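Local coordinates for cobalamin biosynthesis precorrin-6Y methylase (CbiE) (Archaeoglobus fulgidus, PDB 2BB3), which probably transfers a methyl group from S-adenosylmethionine to a precorrin intermediate on the pathway to adenosylcobalamin, at residues 77-80 against 81-85. Residues are numbered along the deposited sequence; the frame is centred on the assembly and turned at random.
Sequences DEIR and RIMEE
Glu78 and Arg81 pair one turn apart on alpha-helix 76-88, which packs on the parallel sheet of this tetrapyrrole methylase fold. Arg81 CB sits 3.5 Å from Glu78 O. CG starts anti to the backbone N (chi1 -165°), and a bend at chi3 (-53°) turns the guanidinium back toward the start of the helix. There CZ comes 3.7 Å from Glu78 OE2. NH1 makes a salt bridge with Glu78 OE1, though the modelled approach is too close for its exact length to be trusted. NH2 ends 4.0 Å from Glu78 OE2. As modelled, the carboxylate meets the guanidinium at its edge, the two planes 57° apart. Asp77 O lies 4.0 Å above one face of the Arg81 guanidinium, offset toward its rim. An alanine in place of Glu78 would probably leave the Arg81 guanidinium without this carboxylate mate and set it free to swing. Main-chain i to i+4 bonds hold this turn, among them Ile82 N to Glu78 O at 3.3 Å. The buried side of the helix carries Ile82, against Tyr51 of strand 49-52 and Val91 and Val93 of strand 91-95, and selenomethionine Met83, against Val115. Met83 crosses Ile79, its CE a tight 3.3 Å from Ile79 CG2.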
ATOM      1  N   ASP A  77       1.888  22.173  15.170  0.51 66.31           N
ATOM      2  CA  ASP A  77       1.217  23.464  15.241  0.53 65.43           C
ATOM      3  C   ASP A  77       0.350  23.758  14.022  0.50 64.93           C
ATOM      4  O   ASP A  77      -0.790  24.221  14.142  0.55 63.40           O
ATOM      5  CB  ASP A  77       2.277  24.561  15.385  0.56 66.75           C
ATOM      6  CG  ASP A  77       3.469  24.342  14.460  0.57 67.64           C
ATOM      7  OD1 ASP A  77       4.189  23.334  14.642  0.51 67.74           O
ATOM      8  OD2 ASP A  77       3.683  25.170  13.550  0.53 68.25           O
ATOM      9  N   GLU A  78       0.895  23.465  12.850  1.00 63.29           N
ATOM     10  CA  GLU A  78       0.224  23.734  11.585  1.00 62.71           C
ATOM     11  C   GLU A  78      -0.952  22.762  11.402  1.00 61.31           C
ATOM     12  O   GLU A  78      -2.013  23.150  10.912  1.00 59.64           O
ATOM     13  CB  GLU A  78       1.207  23.606  10.414  1.00 65.75           C
ATOM     14  CG  GLU A  78       0.578  23.787   9.032  1.00 70.31           C
ATOM     15  CD  GLU A  78      -0.109  25.141   8.860  1.00 73.60           C
ATOM     16  OE1 GLU A  78      -1.362  25.196   8.857  1.00 75.36           O
ATOM     17  OE2 GLU A  78       0.605  26.162   8.739  1.00 75.50           O
ATOM     18  N   ILE A  79      -0.775  21.502  11.802  1.00 58.86           N
ATOM     19  CA  ILE A  79      -1.859  20.530  11.665  1.00 57.63           C
ATOM     20  C   ILE A  79      -2.927  20.793  12.722  1.00 58.03           C
ATOM     21  O   ILE A  79      -4.103  20.516  12.503  1.00 58.11           O
ATOM     22  CB  ILE A  79      -1.344  19.052  11.752  1.00 56.10           C
ATOM     23  CG1 ILE A  79      -0.827  18.584  10.391  1.00 55.36           C
ATOM     24  CG2 ILE A  79      -2.485  18.108  12.094  1.00 51.72           C
ATOM     25  CD1 ILE A  79       0.227  19.455   9.776  1.00 57.89           C
ATOM     26  N   ARG A  80      -2.516  21.341  13.865  1.00 60.24           N
ATOM     27  CA  ARG A  80      -3.471  21.667  14.916  1.00 60.93           C
ATOM     28  C   ARG A  80      -4.404  22.769  14.424  1.00 61.05           C
ATOM     29  O   ARG A  80      -5.620  22.711  14.640  1.00 59.76           O
ATOM     30  CB  ARG A  80      -2.766  22.137  16.195  1.00 60.59           C
ATOM     31  CG  ARG A  80      -2.178  21.021  17.041  1.00 61.08           C
ATOM     32  CD  ARG A  80      -1.877  21.478  18.480  1.00 58.33           C
ATOM     33  NE  ARG A  80      -1.025  20.507  19.158  1.00 57.19           N
ATOM     34  CZ  ARG A  80       0.236  20.248  18.810  1.00 57.40           C
ATOM     35  NH1 ARG A  80       0.797  20.898  17.797  1.00 55.22           N
ATOM     36  NH2 ARG A  80       0.933  19.313  19.453  1.00 56.37           N
ATOM     37  N   ARG A  81      -3.831  23.769  13.757  1.00 62.12           N
ATOM     38  CA  ARG A  81      -4.615  24.882  13.221  1.00 64.90           C
ATOM     39  C   ARG A  81      -5.679  24.305  12.292  1.00 65.72           C
ATOM     40  O   ARG A  81      -6.882  24.462  12.539  1.00 67.96           O
ATOM     41  CB  ARG A  81      -3.707  25.853  12.450  1.00 67.34           C
ATOM     42  CG  ARG A  81      -4.344  27.215  12.166  1.00 70.30           C
ATOM     43  CD  ARG A  81      -3.418  28.179  11.407  1.00 73.66           C
ATOM     44  NE  ARG A  81      -2.114  28.333  12.053  1.00 79.04           N
ATOM     45  CZ  ARG A  81      -1.022  27.662  11.698  1.00 81.67           C
ATOM     46  NH1 ARG A  81      -1.080  26.798  10.695  1.00 83.13           N
ATOM     47  NH2 ARG A  81       0.122  27.838  12.350  1.00 82.10           N
ATOM     48  N   ILE A  82      -5.226  23.627  11.237  1.00 64.55           N
ATOM     49  CA  ILE A  82      -6.112  22.999  10.262  1.00 62.96           C
ATOM     50  C   ILE A  82      -7.194  22.196  10.973  1.00 64.04           C
ATOM     51  O   ILE A  82      -8.365  22.225  10.597  1.00 63.23           O
ATOM     52  CB  ILE A  82      -5.325  22.023   9.346  1.00 59.26           C
ATOM     53  CG1 ILE A  82      -4.311  22.795   8.506  1.00 58.68           C
ATOM     54  CG2 ILE A  82      -6.292  21.237   8.468  1.00 58.50           C
ATOM     55  CD1 ILE A  82      -3.472  21.916   7.606  1.00 56.32           C
HETATM   56  N   MSE A  83      -6.766  21.470  11.999  1.00 67.63           N
HETATM   57  CA  MSE A  83      -7.636  20.621  12.801  1.00 70.78           C
HETATM   58  C   MSE A  83      -8.804  21.406  13.392  1.00 72.65           C
HETATM   59  O   MSE A  83      -9.962  21.059  13.171  1.00 71.55           O
HETATM   60  CB  MSE A  83      -6.811  19.979  13.920  1.00 71.74           C
HETATM   61  CG  MSE A  83      -7.261  18.596  14.345  1.00 74.32           C
HETATM   62 SE   MSE A  83      -5.750  17.392  14.460  0.93 78.20          SE
HETATM   63  CE  MSE A  83      -5.606  16.995  12.585  1.00 76.97           C
ATOM     64  N   GLU A  84      -8.502  22.471  14.129  1.00 75.17           N
ATOM     65  CA  GLU A  84      -9.552  23.276  14.753  1.00 79.00           C
ATOM     66  C   GLU A  84     -10.464  23.941  13.727  1.00 78.82           C
ATOM     67  O   GLU A  84     -11.672  24.055  13.944  1.00 78.21           O
ATOM     68  CB  GLU A  84      -8.935  24.335  15.675  1.00 82.34           C
ATOM     69  CG  GLU A  84      -9.868  24.800  16.797  1.00 86.71           C
ATOM     70  CD  GLU A  84     -10.402  23.640  17.636  1.00 89.60           C
ATOM     71  OE1 GLU A  84      -9.588  22.850  18.165  1.00 92.03           O
ATOM     72  OE2 GLU A  84     -11.642  23.523  17.766  1.00 91.00           O
ATOM     73  N   GLU A  85      -9.901  24.391  12.610  0.50 79.07           N
ATOM     74  CA  GLU A  85     -10.722  25.028  11.586  0.50 79.85           C
ATOM     75  C   GLU A  85     -11.732  24.016  11.065  0.50 79.95           C
ATOM     76  O   GLU A  85     -12.752  24.382  10.484  0.55 80.70           O
ATOM     77  CB  GLU A  85      -9.860  25.516  10.420  0.52 79.72           C
ATOM     78  CG  GLU A  85     -10.516  26.607   9.578  0.56 81.07           C
ATOM     79  CD  GLU A  85     -10.291  26.421   8.090  0.59 81.04           C
ATOM     80  OE1 GLU A  85      -9.257  25.828   7.713  0.53 80.23           O
ATOM     81  OE2 GLU A  85     -11.145  26.879   7.298  0.49 80.35           O
TER